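Long-range contacts in N-acetylneuraminic acid (Sialic acid) synthetase (Leptospira borgpetersenii serovar Hardjo-bovis, PDB 6NCS), which probably makes sialic acid or its 9-phosphate by condensing phosphoenolpyruvate with an N-acylated mannosamine sugar, in a TIM barrel that binds manganese: residues L175-S180 with I205-H210; I126-I131 with I148-T153; A189-I194 with V221-E226; F27-A32 with A225-K230. One frame throughout, in Å; residues are numbered along the deposited sequence. Where two conformers were deposited one is given.

How the contacts relate
The first barrel strand, 27-33, opens the longest loop. It is closed almost two hundred residues later, when contact 4 pairs that strand with the eighth, 227-231. Contacts 1 and 2 fall within this span and follow one another in series: contact 2 joins strand 146-150 to the end of strand 123-126, and contact 1 then joins strand 173-178 to strand 205-209. Contact 3 opens at 189-194, before contact 1 has closed, so the two cross; it brings the start of helix 193-200 to the end of helix 215-222. Contacts 3 and 4 finish together, sharing Ala-225 and Glu-226. Contacts 1, 2 and 4 thus knit the barrel wall, and contact 3 ties its outer layer.

Contact 1 (L175-S180 with I205-H210); sequences LLHCVS and IGYSDH. With MN (manganese (II) ion), chain C.
Cys-178 meets the imidazole of His-210 at its rim: SG lies in the ring plane, 3.3 Å from CE1. The same ring binds manganese through NE2, 2.1 Å from the metal, while His-231 supplies a second histidine ligand and a water takes another position. On the other ring nitrogen, ND1 donates to a second water at 3.3 Å. That water also accepts from Val-179 N and donates to Ser-208 O, so it bridges the two segments where direct pairing has given out. With CG anti to the carbonyl carbon (chi1 -64°), the His-210 ring turns toward Cys-178.

Behind this first shell lies parallel pairing between strands that splay by 42°, which sets His-210 at the C-terminal end of its strand, where TIM barrels carry their active sites. Gly-206 N bonds to Leu-175 O at 2.9 Å, His-177 N to Gly-206 O, and Ser-208 N to His-177 O in a nearly straight bond of 2.8 Å. Inside the barrel, Leu-176 CD2 rests on Gly-206 CA. On the other face, the rings of His-177 and Tyr-207 meet obliquely, planes at 35°, and Tyr-207 OH donates to Asp-209 OD1. His-177 NE2 bonds to Ala-189 O. Strands 146-150 and 227-231 flank the pair, helix 193-200 packs on Leu-175 and His-177, and helix 215-222 lies against Tyr-207.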
loop_
_atom_site.group_PDB
_atom_site.type_symbol
_atom_site.label_atom_id
_atom_site.label_comp_id
_atom_site.label_asym_id
_atom_site.label_seq_id
_atom_site.Cartn_x
_atom_site.Cartn_y
_atom_site.Cartn_z
ATOM N N LEU A 175 4.512 -7.638 -15.559
ATOM C CA LEU A 175 5.073 -8.579 -14.596
ATOM C C LEU A 175 4.230 -8.579 -13.326
ATOM O O LEU A 175 3.920 -7.511 -12.795
ATOM C CB LEU A 175 6.512 -8.197 -14.280
ATOM C CG LEU A 175 7.318 -9.085 -13.347
ATOM C CD1 LEU A 175 7.484 -10.454 -14.009
ATOM C CD2 LEU A 175 8.689 -8.457 -13.105
ATOM N N LEU A 176 3.857 -9.762 -12.839
ATOM C CA LEU A 176 3.090 -9.877 -11.600
ATOM C C LEU A 176 3.966 -10.443 -10.486
ATOM O O LEU A 176 4.519 -11.539 -10.620
ATOM C CB LEU A 176 1.864 -10.770 -11.780
ATOM C CG LEU A 176 0.910 -10.442 -12.928
ATOM C CD1 LEU A 176 -0.274 -11.442 -12.927
ATOM C CD2 LEU A 176 0.423 -9.014 -12.821
ATOM N N HIS A 177 4.066 -9.713 -9.382
ATOM C CA HIS A 177 4.556 -10.329 -8.156
ATOM C C HIS A 177 3.625 -11.468 -7.756
ATOM O O HIS A 177 2.414 -11.412 -7.974
ATOM C CB HIS A 177 4.654 -9.299 -7.023
ATOM C CG HIS A 177 5.025 -9.910 -5.711
ATOM N ND1 HIS A 177 6.128 -10.721 -5.560
ATOM C CD2 HIS A 177 4.417 -9.876 -4.503
ATOM C CE1 HIS A 177 6.192 -11.153 -4.313
ATOM N NE2 HIS A 177 5.163 -10.655 -3.648
ATOM N N CYS A 178 4.201 -12.523 -7.190
ATOM C CA CYS A 178 3.482 -13.764 -6.961
ATOM C C CYS A 178 4.322 -14.598 -6.008
ATOM O O CYS A 178 5.553 -14.500 -6.014
ATOM C CB CYS A 178 3.255 -14.518 -8.288
ATOM S SG CYS A 178 2.288 -16.032 -8.136
ATOM N N VAL A 179 3.656 -15.389 -5.172
ATOM C CA VAL A 179 4.326 -16.321 -4.275
ATOM C C VAL A 179 3.728 -17.697 -4.518
ATOM O O VAL A 179 2.532 -17.903 -4.276
ATOM C CB VAL A 179 4.178 -15.919 -2.796
ATOM C CG1 VAL A 179 4.869 -16.934 -1.886
ATOM C CG2 VAL A 179 4.725 -14.522 -2.582
ATOM N N SER A 180 4.554 -18.629 -5.013
ATOM C CA SER A 180 4.122 -19.988 -5.340
ATOM C C SER A 180 4.059 -20.860 -4.087
ATOM O O SER A 180 4.755 -21.869 -3.948
ATOM C CB SER A 180 5.045 -20.603 -6.384
ATOM O OG SER A 180 4.994 -19.862 -7.591
ATOM N N ILE A 205 3.435 -3.268 -13.178
ATOM C CA ILE A 205 3.655 -4.321 -12.191
ATOM C C ILE A 205 2.337 -4.585 -11.479
ATOM O O ILE A 205 1.640 -3.643 -11.086
ATOM C CB ILE A 205 4.734 -3.922 -11.160
ATOM C CG1 ILE A 205 6.029 -3.502 -11.862
ATOM C CG2 ILE A 205 4.982 -5.070 -10.181
ATOM C CD1 ILE A 205 6.626 -4.599 -12.703
ATOM N N GLY A 206 2.003 -5.861 -11.297
ATOM C CA GLY A 206 0.822 -6.186 -10.532
ATOM C C GLY A 206 1.068 -7.318 -9.557
ATOM O O GLY A 206 2.203 -7.541 -9.124
ATOM N N TYR A 207 0.018 -8.061 -9.234
ATOM C CA TYR A 207 0.090 -9.068 -8.185
ATOM C C TYR A 207 -0.869 -10.205 -8.507
ATOM O O TYR A 207 -2.036 -9.959 -8.836
ATOM C CB TYR A 207 -0.253 -8.453 -6.818
ATOM C CG TYR A 207 -0.356 -9.495 -5.718
ATOM C CD1 TYR A 207 0.768 -10.211 -5.307
ATOM C CD2 TYR A 207 -1.582 -9.801 -5.136
ATOM C CE1 TYR A 207 0.675 -11.184 -4.328
ATOM C CE2 TYR A 207 -1.680 -10.769 -4.153
ATOM C CZ TYR A 207 -0.554 -11.461 -3.764
ATOM O OH TYR A 207 -0.652 -12.440 -2.801
ATOM N N SER A 208 -0.379 -11.441 -8.399
ATOM C CA SER A 208 -1.197 -12.638 -8.547
ATOM C C SER A 208 -1.332 -13.323 -7.192
ATOM O O SER A 208 -0.325 -13.629 -6.549
ATOM C CB SER A 208 -0.576 -13.595 -9.574
ATOM O OG SER A 208 -1.395 -14.736 -9.732
ATOM N N ASP A 209 -2.566 -13.562 -6.754
ATOM C CA ASP A 209 -2.820 -14.031 -5.398
ATOM C C ASP A 209 -3.047 -15.533 -5.334
ATOM O O ASP A 209 -3.709 -16.118 -6.202
ATOM C CB ASP A 209 -4.035 -13.338 -4.785
ATOM C CG ASP A 209 -4.180 -13.644 -3.303
ATOM O OD1 ASP A 209 -3.284 -13.253 -2.525
ATOM O OD2 ASP A 209 -5.177 -14.279 -2.911
ATOM N N HIS A 210 -2.539 -16.145 -4.260
ATOM C CA HIS A 210 -2.821 -17.543 -3.946
ATOM C C HIS A 210 -3.213 -17.699 -2.480
ATOM O O HIS A 210 -3.013 -18.760 -1.878
ATOM C CB HIS A 210 -1.634 -18.426 -4.317
ATOM C CG HIS A 210 -1.369 -18.437 -5.787
ATOM N ND1 HIS A 210 -0.443 -17.608 -6.383
ATOM C CD2 HIS A 210 -1.976 -19.111 -6.793
ATOM C CE1 HIS A 210 -0.457 -17.807 -7.690
ATOM N NE2 HIS A 210 -1.380 -18.712 -7.964
HETATM MN MN MN C . -2.263 -19.270 -9.825
HETATM O O HOH W 1 0.812 -15.139 -4.681
HETATM O O HOH W 2 -2.891 -17.527 -10.469
#

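Contact 2 (I126-I131 with I148-T153); sequences IASCDI and ILSRGT
Ile-126 and Leu-149 pair in parallel on neighbouring strands of the TIM barrel, joined by helix 134-143 in a beta-alpha-beta crossover. Two backbone bonds fix the step: Ile-126 N reaches Ile-148 O at 2.8 Å, and Ser-150 N reaches Ile-126 O at a longer 3.3 Å. Both run nearly head-on into the carbonyl oxygen. The side chains of Ile-126 and Leu-149 meet obliquely, CG2 against CD1.

Beyond the strand ends, pairing passes to a side chain. Ser-128 OG accepts a weak bond from Gly-152 N, bent to 130° at the hydrogen. A short 3-10 segment turns the loop here, with Asp-130 N satisfied by Ala-127 O and Ile-131 N by Ser-128 O. This carries Ile-131 back over segment 148-153; its CG1 stands anti to the backbone N (chi1 -166°), and CD1 settles on CA of Arg-151 and, crosswise, on CD2 of Leu-149.

Thr-153 OG1 donates to Gly-152 O, on a lone pair in the carbonyl plane. The Arg-151 guanidinium bonds to Ala-154 O and His-177 ND1, Asp-130 forms a salt bridge with Arg-288 of the second subunit, and Thr-153 N donates to Glu-277 of that subunit. One acceptor remains without a hydrogen-bonding partner in the model: the buried Ser-150 O, approached by CA of Ser-128 at 3.5 Å in a C-H...O contact.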
loop_
_atom_site.group_PDB
_atom_site.type_symbol
_atom_site.label_atom_id
_atom_site.label_comp_id
_atom_site.label_asym_id
_atom_site.label_seq_id
_atom_site.Cartn_x
_atom_site.Cartn_y
_atom_site.Cartn_z
ATOM N N ILE A 126 1.919 -16.236 -18.737
ATOM C CA ILE A 126 2.926 -17.272 -18.525
ATOM C C ILE A 126 3.012 -17.531 -17.030
ATOM O O ILE A 126 3.246 -16.598 -16.245
ATOM C CB ILE A 126 4.299 -16.886 -19.092
ATOM C CG1 ILE A 126 4.213 -16.643 -20.599
ATOM C CG2 ILE A 126 5.317 -17.984 -18.790
ATOM C CD1 ILE A 126 3.847 -17.868 -21.400
ATOM N N ALA A 127 2.837 -18.797 -16.646
ATOM C CA ALA A 127 2.760 -19.202 -15.252
ATOM C C ALA A 127 4.103 -19.037 -14.550
ATOM O O ALA A 127 5.160 -19.040 -15.178
ATOM C CB ALA A 127 2.303 -20.658 -15.159
ATOM N N SER A 128 4.047 -18.914 -13.213
ATOM C CA SER A 128 5.272 -18.743 -12.435
ATOM C C SER A 128 6.247 -19.883 -12.678
ATOM O O SER A 128 7.453 -19.656 -12.823
ATOM C CB SER A 128 4.956 -18.644 -10.943
ATOM O OG SER A 128 4.218 -17.464 -10.647
ATOM N N CYS A 129 5.741 -21.116 -12.726
ATOM C CA CYS A 129 6.604 -22.274 -12.916
ATOM C C CYS A 129 7.341 -22.255 -14.247
ATOM O O CYS A 129 8.257 -23.065 -14.436
ATOM C CB CYS A 129 5.778 -23.556 -12.816
ATOM S SG CYS A 129 4.584 -23.746 -14.176
ATOM N N ASP A 130 6.966 -21.370 -15.175
ATOM C CA ASP A 130 7.608 -21.299 -16.478
ATOM C C ASP A 130 8.502 -20.075 -16.616
ATOM O O ASP A 130 8.881 -19.706 -17.728
ATOM C CB ASP A 130 6.552 -21.337 -17.581
ATOM C CG ASP A 130 6.030 -22.732 -17.793
ATOM O OD1 ASP A 130 6.845 -23.665 -17.614
ATOM O OD2 ASP A 130 4.830 -22.908 -18.102
ATOM N N ILE A 131 8.868 -19.444 -15.501
ATOM C CA ILE A 131 9.738 -18.280 -15.602
ATOM C C ILE A 131 11.146 -18.660 -16.037
ATOM O O ILE A 131 11.917 -17.785 -16.446
ATOM C CB ILE A 131 9.724 -17.501 -14.268
ATOM C CG1 ILE A 131 10.349 -16.114 -14.461
ATOM C CG2 ILE A 131 10.419 -18.304 -13.170
ATOM C CD1 ILE A 131 9.929 -15.093 -13.443
ATOM N N ILE A 148 1.742 -11.374 -19.976
ATOM C CA ILE A 148 1.760 -11.212 -18.530
ATOM C C ILE A 148 2.543 -12.385 -17.962
ATOM O O ILE A 148 2.173 -13.543 -18.184
ATOM C CB ILE A 148 0.345 -11.176 -17.939
ATOM C CG1 ILE A 148 -0.497 -10.070 -18.588
ATOM C CG2 ILE A 148 0.445 -10.997 -16.435
ATOM C CD1 ILE A 148 -1.961 -10.054 -18.096
ATOM N N LEU A 149 3.629 -12.092 -17.247
ATOM C CA LEU A 149 4.466 -13.103 -16.608
ATOM C C LEU A 149 4.359 -12.952 -15.097
ATOM O O LEU A 149 4.431 -11.834 -14.587
ATOM C CB LEU A 149 5.924 -12.937 -17.036
ATOM C CG LEU A 149 6.979 -13.828 -16.373
ATOM C CD1 LEU A 149 6.791 -15.302 -16.772
ATOM C CD2 LEU A 149 8.376 -13.332 -16.738
ATOM N N SER A 150 4.158 -14.056 -14.389
ATOM C CA SER A 150 4.220 -14.087 -12.933
ATOM C C SER A 150 5.583 -14.605 -12.496
ATOM O O SER A 150 6.168 -15.466 -13.156
ATOM C CB SER A 150 3.126 -14.982 -12.348
ATOM O OG SER A 150 1.863 -14.350 -12.403
ATOM N N ARG A 151 6.089 -14.084 -11.368
ATOM C CA ARG A 151 7.453 -14.398 -10.943
ATOM C C ARG A 151 7.526 -15.228 -9.663
ATOM O O ARG A 151 8.560 -15.218 -8.991
ATOM C CB ARG A 151 8.307 -13.123 -10.798
ATOM C CG ARG A 151 7.748 -11.938 -9.965
ATOM C CD ARG A 151 7.681 -12.235 -8.449
ATOM N NE ARG A 151 8.927 -12.771 -7.894
ATOM C CZ ARG A 151 9.486 -12.336 -6.767
ATOM N NH1 ARG A 151 8.907 -11.363 -6.080
ATOM N NH2 ARG A 151 10.611 -12.877 -6.316
ATOM N N GLY A 152 6.478 -15.978 -9.329
ATOM C CA GLY A 152 6.597 -16.935 -8.246
ATOM C C GLY A 152 7.794 -17.834 -8.494
ATOM O O GLY A 152 8.103 -18.116 -9.654
ATOM N N THR A 153 8.499 -18.240 -7.432
ATOM C CA THR A 153 9.707 -19.073 -7.395
ATOM C C THR A 153 10.993 -18.328 -7.778
ATOM O O THR A 153 12.078 -18.885 -7.578
ATOM C CB THR A 153 9.628 -20.328 -8.293
ATOM O OG1 THR A 153 9.808 -19.947 -9.665
ATOM C CG2 THR A 153 8.297 -21.042 -8.136
#

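Contact 3 (A189-I194 with V221-E226); sequences ANLSAI and VASGAE
Ile-194, in the first turn of helix 193-200, leans on the Schellman motif that ends helix 215-222, so that the start of one outer helix of the TIM barrel meets the end of the next. Gly-224, at positive phi, is the C' residue of that motif: Gly-224 N bonds to Val-221 O and Ala-225 N to Ala-220 O. The chain is thereby turned out of the helix and toward strand 227-231.

Van der Waals packing rests on the two branches of Ile-194. CG2, anti to the backbone N, lies over the peptide that follows Gly-224, 3.8 Å from Gly-224 C and equally far from Ala-225 N. CD1 of Ile-194 lies 3.5 Å from Ser-223 OG and 4.2 Å from Ala-225 CB. Leu-191 adds its CB beside Ser-223 and continues to Leu-219 and Ala-220 of the helix. Tyr-207 of strand 205-209 touches Leu-191, Ile-194 and Ala-225, binding this seam to the barrel wall.

Among the polar groups, Ser-223 is modelled in two conformers; in one of them OG bonds back to Ala-220 O, within its own helix end. On the facing segment a type I turn runs from Asn-190 to Ala-193, closed by Ala-193 N on Asn-190 O. Asn-190 also reaches the second subunit, bonding to Gly-269 N and Lys-270 O there, so the seam borders the dimer interface.

Water supplies the polar link between the segments: one molecule donates both to Leu-191 O and to Ser-223 O, each at 2.8 Å.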
loop_
_atom_site.group_PDB
_atom_site.type_symbol
_atom_site.label_atom_id
_atom_site.label_comp_id
_atom_site.label_asym_id
_atom_site.label_seq_id
_atom_site.Cartn_x
_atom_site.Cartn_y
_atom_site.Cartn_z
ATOM N N ALA A 189 3.524 -12.990 1.865
ATOM C CA ALA A 189 3.054 -12.204 0.729
ATOM C C ALA A 189 4.157 -11.340 0.128
ATOM O O ALA A 189 4.190 -11.132 -1.095
ATOM C CB ALA A 189 1.874 -11.331 1.154
ATOM N N ASN A 190 5.047 -10.805 0.967
ATOM C CA ASN A 190 6.135 -9.927 0.526
ATOM C C ASN A 190 5.635 -8.857 -0.449
ATOM O O ASN A 190 6.198 -8.642 -1.526
ATOM C CB ASN A 190 7.268 -10.747 -0.100
ATOM C CG ASN A 190 8.540 -9.944 -0.267
ATOM O OD1 ASN A 190 8.697 -8.899 0.352
ATOM N ND2 ASN A 190 9.454 -10.429 -1.107
ATOM N N LEU A 191 4.542 -8.184 -0.071
ATOM C CA LEU A 191 3.934 -7.229 -0.993
ATOM C C LEU A 191 4.853 -6.053 -1.319
ATOM O O LEU A 191 4.664 -5.409 -2.356
ATOM C CB LEU A 191 2.602 -6.706 -0.437
ATOM C CG LEU A 191 1.487 -7.748 -0.289
ATOM C CD1 LEU A 191 0.149 -7.039 0.004
ATOM C CD2 LEU A 191 1.349 -8.636 -1.532
ATOM N N SER A 192 5.858 -5.758 -0.487
ATOM C CA SER A 192 6.724 -4.647 -0.872
ATOM C C SER A 192 7.613 -4.993 -2.061
ATOM O O SER A 192 8.245 -4.089 -2.619
ATOM C CB SER A 192 7.566 -4.173 0.316
ATOM O OG SER A 192 8.402 -5.194 0.810
ATOM N N ALA A 193 7.654 -6.263 -2.485
ATOM C CA ALA A 193 8.342 -6.587 -3.736
ATOM C C ALA A 193 7.709 -5.862 -4.921
ATOM O O ALA A 193 8.377 -5.630 -5.935
ATOM C CB ALA A 193 8.322 -8.093 -3.980
ATOM N N ILE A 194 6.423 -5.523 -4.822
ATOM C CA ILE A 194 5.759 -4.777 -5.891
ATOM C C ILE A 194 6.455 -3.438 -6.116
ATOM O O ILE A 194 6.757 -3.058 -7.255
ATOM C CB ILE A 194 4.264 -4.604 -5.566
ATOM C CG1 ILE A 194 3.562 -5.974 -5.636
ATOM C CG2 ILE A 194 3.606 -3.555 -6.513
ATOM C CD1 ILE A 194 2.197 -6.017 -4.967
ATOM N N VAL A 221 -3.045 -3.823 -3.976
ATOM C CA VAL A 221 -3.428 -2.583 -4.657
ATOM C C VAL A 221 -2.917 -1.370 -3.894
ATOM O O VAL A 221 -2.349 -0.447 -4.487
ATOM C CB VAL A 221 -4.956 -2.514 -4.855
ATOM C CG1 VAL A 221 -5.356 -1.151 -5.403
ATOM C CG2 VAL A 221 -5.427 -3.620 -5.788
ATOM N N ALA A 222 -3.113 -1.342 -2.568
ATOM C CA ALA A 222 -2.594 -0.215 -1.797
ATOM C C ALA A 222 -1.075 -0.124 -1.884
ATOM O O ALA A 222 -0.510 0.975 -1.810
ATOM C CB ALA A 222 -3.031 -0.307 -0.330
ATOM N N SER A 223 -0.395 -1.250 -2.059
ATOM C CA SER A 223 1.055 -1.231 -2.161
ATOM C C SER A 223 1.545 -1.001 -3.589
ATOM O O SER A 223 2.751 -1.103 -3.838
ATOM C CB SER A 223 1.645 -2.525 -1.601
ATOM O OG SER A 223 1.460 -3.594 -2.504
ATOM N N GLY A 224 0.651 -0.699 -4.525
ATOM C CA GLY A 224 1.059 -0.285 -5.864
ATOM C C GLY A 224 0.675 -1.200 -7.012
ATOM O O GLY A 224 0.995 -0.867 -8.162
ATOM N N ALA A 225 0.015 -2.337 -6.787
ATOM C CA ALA A 225 -0.306 -3.243 -7.894
ATOM C C ALA A 225 -1.227 -2.581 -8.912
ATOM O O ALA A 225 -2.216 -1.938 -8.550
ATOM C CB ALA A 225 -0.952 -4.516 -7.358
ATOM N N GLU A 226 -0.905 -2.753 -10.194
ATOM C CA GLU A 226 -1.697 -2.208 -11.291
ATOM C C GLU A 226 -2.523 -3.271 -11.997
ATOM O O GLU A 226 -3.357 -2.936 -12.852
ATOM C CB GLU A 226 -0.767 -1.507 -12.289
ATOM C CG GLU A 226 0.237 -0.582 -11.600
ATOM C CD GLU A 226 1.217 0.063 -12.560
ATOM O OE1 GLU A 226 2.413 -0.322 -12.555
ATOM O OE2 GLU A 226 0.787 0.953 -13.322
HETATM O O HOH W 3 4.803 -2.624 -2.704
#

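Contact 4 (F27-A32 with A225-K230); sequences FIIAEA and AEIIEK
Ile-29 and Ile-227 lie side by side and point the same way inside the barrel, CD1 of the first 3.7 Å from CG2 of the second. That same CG2 also meets the rim of the Phe-27 ring, near its plane. Further along this face, Ile-29 CG2 touches the aliphatic CG of Glu-229, which also packs 4.1 Å from Glu-31 CB.

Around this apolar row the backbones form a continuous parallel ladder, their axes at 14°. Five bonds run from Phe-27 N on Glu-226 O to Glu-31 N on Lys-230 O, the shortest being Ile-29 N to Ile-228 O at 2.7 Å.

The polar edge lies at the strands' C-terminal ends, by the manganese site. OE1 of Glu-31 and OE1 of Glu-229 stand 4.5 Å apart, and each carboxylate has a basic partner: Lys-59 for Glu-31, Lys-125 for Glu-229. Lys-230, whose CB points to the other face, hydrogen-bonds through NZ to Gly-213 O and forms a salt bridge with Asp-209.

Pairing the first and eighth strands is what closes a TIM barrel. Strand 57-62 flanks one side and strand 205-209 the other, while helix 249-266 packs on Ile-28, Ala-30 and Lys-230 from outside.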
loop_
_atom_site.group_PDB
_atom_site.type_symbol
_atom_site.label_atom_id
_atom_site.label_comp_id
_atom_site.label_asym_id
_atom_site.label_seq_id
_atom_site.Cartn_x
_atom_site.Cartn_y
_atom_site.Cartn_z
ATOM N N PHE A 27 -6.424 -3.504 -13.547
ATOM C CA PHE A 27 -6.945 -4.552 -14.414
ATOM C C PHE A 27 -7.093 -5.824 -13.590
ATOM O O PHE A 27 -6.102 -6.330 -13.055
ATOM C CB PHE A 27 -5.970 -4.743 -15.576
ATOM C CG PHE A 27 -6.466 -5.635 -16.658
ATOM C CD1 PHE A 27 -7.350 -5.156 -17.617
ATOM C CD2 PHE A 27 -5.998 -6.938 -16.765
ATOM C CE1 PHE A 27 -7.788 -5.981 -18.644
ATOM C CE2 PHE A 27 -6.433 -7.775 -17.794
ATOM C CZ PHE A 27 -7.327 -7.296 -18.728
ATOM N N ILE A 28 -8.321 -6.331 -13.459
ATOM C CA ILE A 28 -8.605 -7.460 -12.560
ATOM C C ILE A 28 -8.905 -8.710 -13.379
ATOM O O ILE A 28 -9.823 -8.713 -14.210
ATOM C CB ILE A 28 -9.761 -7.132 -11.606
ATOM C CG1 ILE A 28 -9.347 -5.970 -10.693
ATOM C CG2 ILE A 28 -10.093 -8.361 -10.732
ATOM C CD1 ILE A 28 -10.457 -5.429 -9.831
ATOM N N ILE A 29 -8.149 -9.779 -13.112
ATOM C CA ILE A 29 -8.225 -11.043 -13.839
ATOM C C ILE A 29 -8.804 -12.087 -12.901
ATOM O O ILE A 29 -8.249 -12.327 -11.826
ATOM C CB ILE A 29 -6.840 -11.501 -14.328
ATOM C CG1 ILE A 29 -6.245 -10.510 -15.335
ATOM C CG2 ILE A 29 -6.923 -12.915 -14.952
ATOM C CD1 ILE A 29 -4.697 -10.542 -15.336
ATOM N N ALA A 30 -9.894 -12.730 -13.322
ATOM C CA ALA A 30 -10.446 -13.882 -12.625
ATOM C C ALA A 30 -9.781 -15.130 -13.193
ATOM O O ALA A 30 -9.949 -15.433 -14.371
ATOM C CB ALA A 30 -11.963 -13.927 -12.812
ATOM N N GLU A 31 -8.994 -15.837 -12.374
ATOM C CA GLU A 31 -8.287 -17.032 -12.843
ATOM C C GLU A 31 -9.226 -18.217 -12.652
ATOM O O GLU A 31 -9.362 -18.747 -11.550
ATOM C CB GLU A 31 -6.955 -17.200 -12.104
ATOM C CG GLU A 31 -6.382 -18.632 -12.022
ATOM C CD GLU A 31 -5.860 -19.176 -13.343
ATOM O OE1 GLU A 31 -4.773 -19.796 -13.339
ATOM O OE2 GLU A 31 -6.535 -18.998 -14.380
ATOM N N ALA A 32 -9.912 -18.606 -13.732
ATOM C CA ALA A 32 -10.743 -19.803 -13.685
ATOM C C ALA A 32 -9.883 -21.046 -13.547
ATOM O O ALA A 32 -10.316 -22.036 -12.949
ATOM C CB ALA A 32 -11.614 -19.905 -14.936
ATOM N N ALA A 225 0.015 -2.337 -6.787
ATOM C CA ALA A 225 -0.306 -3.243 -7.894
ATOM C C ALA A 225 -1.227 -2.581 -8.912
ATOM O O ALA A 225 -2.216 -1.938 -8.550
ATOM C CB ALA A 225 -0.952 -4.516 -7.358
ATOM N N GLU A 226 -0.905 -2.753 -10.194
ATOM C CA GLU A 226 -1.697 -2.208 -11.291
ATOM C C GLU A 226 -2.523 -3.271 -11.997
ATOM O O GLU A 226 -3.357 -2.936 -12.852
ATOM C CB GLU A 226 -0.767 -1.507 -12.289
ATOM C CG GLU A 226 0.237 -0.582 -11.600
ATOM C CD GLU A 226 1.217 0.063 -12.560
ATOM O OE1 GLU A 226 2.413 -0.322 -12.555
ATOM O OE2 GLU A 226 0.787 0.953 -13.322
ATOM N N ILE A 227 -2.302 -4.536 -11.665
ATOM C CA ILE A 227 -3.051 -5.672 -12.172
ATOM C C ILE A 227 -3.237 -6.590 -10.978
ATOM O O ILE A 227 -2.321 -6.727 -10.161
ATOM C CB ILE A 227 -2.297 -6.409 -13.305
ATOM C CG1 ILE A 227 -1.989 -5.479 -14.477
ATOM C CG2 ILE A 227 -3.092 -7.628 -13.780
ATOM C CD1 ILE A 227 -0.633 -4.740 -14.358
ATOM N N ILE A 228 -4.415 -7.196 -10.854
ATOM C CA ILE A 228 -4.675 -8.186 -9.813
ATOM C C ILE A 228 -5.198 -9.442 -10.481
ATOM O O ILE A 228 -6.150 -9.378 -11.274
ATOM C CB ILE A 228 -5.686 -7.688 -8.763
ATOM C CG1 ILE A 228 -5.100 -6.537 -7.944
ATOM C CG2 ILE A 228 -6.110 -8.841 -7.851
ATOM C CD1 ILE A 228 -4.005 -6.986 -6.948
ATOM N N GLU A 229 -4.589 -10.582 -10.154
ATOM C CA GLU A 229 -5.079 -11.885 -10.575
ATOM C C GLU A 229 -5.507 -12.652 -9.329
ATOM O O GLU A 229 -4.777 -12.678 -8.334
ATOM C CB GLU A 229 -4.001 -12.654 -11.348
ATOM C CG GLU A 229 -4.487 -13.979 -11.895
ATOM C CD GLU A 229 -3.413 -14.710 -12.677
ATOM O OE1 GLU A 229 -2.969 -15.783 -12.227
ATOM O OE2 GLU A 229 -3.005 -14.204 -13.739
ATOM N N LYS A 230 -6.692 -13.252 -9.376
ATOM C CA LYS A 230 -7.245 -13.970 -8.233
ATOM C C LYS A 230 -7.937 -15.225 -8.734
ATOM O O LYS A 230 -8.739 -15.150 -9.669
ATOM C CB LYS A 230 -8.235 -13.074 -7.466
ATOM C CG LYS A 230 -9.007 -13.751 -6.339
ATOM C CD LYS A 230 -8.122 -14.080 -5.146
ATOM C CE LYS A 230 -8.824 -15.066 -4.205
ATOM N NZ LYS A 230 -7.921 -15.486 -3.075
#